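Local coordinates for uncharacterized protein (Alicyclobacillus acidocaldarius subsp. acidocaldarius, PDB 3RAG) that is of unknown function but carries a von Willebrand factor type A domain with a bound sodium ion, consistent with a role in metal-dependent binding, at residues S195-V199 with A200-A204. Residues are numbered along the deposited sequence; the frame is centred on the assembly and turned at random.
Sequences SEVNV and AALEA
Asn198 swings its CG anti to the backbone N (chi1 -179°), which carries the amide forward over the first turn of helix 199-205 and sets OD1 against the backbone of Ala201; in Val197 it is CG1 that stands opposite the backbone N (chi1 160°), beside the carbonyl carbon, and this branch meets Leu202 CD1. Asn198 is the N-cap of that helix: Ala201 N donates to Asn198 OD1 at 3.0 Å, but the donor stands above the amide plane, 66° out of it, and so misses the lone-pair directions. The flat amide also lies against the Ala201 methyl, with Asn198 CG 3.5 Å from Ala201 CB. Asn198 O starts the regular helical bonding, accepting from Leu202 N at 3.1 Å. One residue on, Val199 O receives Glu203 N at 3.0 Å, and the side chains of Val199 and Glu203 lie alongside one another, pointing the same way, in loose contact.

Val197, just before the cap, meets Leu202 of the helix at about a right angle, Val197 CG1 resting 3.6 Å from Leu202 CD1. Both belong to a larger apolar layer: Val197 also packs on Val158 and Ala162 of helix 151-165, while Leu202 reaches Val176 and Val190 on the two neighbouring strands 172-179 and 188-194. The short helix is thus tied to the sheet of the von Willebrand factor type A-like fold where the chain leaves its antiparallel outermost strand, 188-194. Chemically, a neutral amide oxygen answers a first-turn N-H that lacks the i-4 helical carbonyl partner of later turns, while Val197 and Leu202 anchor the same turn by apolar contact.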
loop_
_atom_site.group_PDB
_atom_site.type_symbol
_atom_site.label_atom_id
_atom_site.label_comp_id
_atom_site.label_asym_id
_atom_site.label_seq_id
_atom_site.Cartn_x
_atom_site.Cartn_y
_atom_site.Cartn_z
ATOM N N SER A 195 13.032 2.415 8.116
ATOM C CA SER A 195 12.098 3.259 8.842
ATOM C C SER A 195 11.943 4.625 8.170
ATOM O O SER A 195 11.093 5.407 8.558
ATOM C CB SER A 195 12.573 3.456 10.285
ATOM O OG SER A 195 13.920 3.878 10.272
ATOM N N GLU A 196 12.792 4.925 7.192
ATOM C CA GLU A 196 12.683 6.189 6.469
ATOM C C GLU A 196 12.759 6.017 4.959
ATOM O O GLU A 196 13.218 4.999 4.459
ATOM C CB GLU A 196 13.756 7.183 6.925
ATOM C CG GLU A 196 13.521 7.729 8.325
ATOM C CD GLU A 196 14.153 9.090 8.532
ATOM O OE1 GLU A 196 13.493 10.113 8.226
ATOM O OE2 GLU A 196 15.314 9.134 8.993
ATOM N N VAL A 197 12.305 7.034 4.247
ATOM C CA VAL A 197 12.411 7.068 2.796
ATOM C C VAL A 197 13.667 7.837 2.406
ATOM O O VAL A 197 13.873 8.953 2.874
ATOM C CB VAL A 197 11.172 7.736 2.185
ATOM C CG1 VAL A 197 11.468 8.213 0.752
ATOM C CG2 VAL A 197 10.016 6.767 2.211
ATOM N N ASN A 198 14.506 7.220 1.568
ATOM C CA ASN A 198 15.768 7.806 1.109
ATOM C C ASN A 198 15.494 8.722 -0.080
ATOM O O ASN A 198 15.249 8.248 -1.189
ATOM C CB ASN A 198 16.702 6.672 0.674
ATOM C CG ASN A 198 18.065 7.164 0.184
ATOM O OD1 ASN A 198 18.216 8.296 -0.271
ATOM N ND2 ASN A 198 19.064 6.286 0.262
ATOM N N VAL A 199 15.500 10.031 0.133
ATOM C CA VAL A 199 15.051 10.907 -0.946
ATOM C C VAL A 199 16.024 10.960 -2.117
ATOM O O VAL A 199 15.591 11.057 -3.262
ATOM C CB VAL A 199 14.599 12.326 -0.467
ATOM C CG1 VAL A 199 14.558 12.411 1.053
ATOM C CG2 VAL A 199 15.466 13.410 -1.069
ATOM N N ALA A 200 17.330 10.859 -1.844
ATOM C CA ALA A 200 18.314 10.827 -2.918
ATOM C C ALA A 200 18.061 9.632 -3.812
ATOM O O ALA A 200 18.225 9.715 -5.022
ATOM C CB ALA A 200 19.749 10.767 -2.363
ATOM N N ALA A 201 17.689 8.506 -3.209
ATOM C CA ALA A 201 17.410 7.311 -3.995
ATOM C C ALA A 201 16.173 7.498 -4.872
ATOM O O ALA A 201 16.185 7.104 -6.042
ATOM C CB ALA A 201 17.255 6.088 -3.094
ATOM N N LEU A 202 15.099 8.072 -4.318
ATOM C CA LEU A 202 13.930 8.371 -5.143
ATOM C C LEU A 202 14.329 9.225 -6.350
ATOM O O LEU A 202 13.921 8.950 -7.472
ATOM C CB LEU A 202 12.827 9.100 -4.365
ATOM C CG LEU A 202 11.989 8.341 -3.336
ATOM C CD1 LEU A 202 11.001 9.286 -2.646
ATOM C CD2 LEU A 202 11.249 7.214 -4.020
ATOM N N GLU A 203 15.109 10.275 -6.121
ATOM C CA GLU A 203 15.474 11.152 -7.239
ATOM C C GLU A 203 16.300 10.446 -8.304
ATOM O O GLU A 203 16.099 10.676 -9.498
ATOM C CB GLU A 203 16.233 12.386 -6.744
ATOM C CG GLU A 203 15.357 13.326 -5.951
ATOM C CD GLU A 203 16.018 14.672 -5.742
ATOM O OE1 GLU A 203 16.897 15.045 -6.553
ATOM O OE2 GLU A 203 15.656 15.356 -4.764
ATOM N N ALA A 204 17.239 9.601 -7.872
ATOM C CA ALA A 204 18.134 8.924 -8.804
ATOM C C ALA A 204 17.426 7.832 -9.574
ATOM O O ALA A 204 17.733 7.595 -10.736
ATOM C CB ALA A 204 19.378 8.325 -8.061
#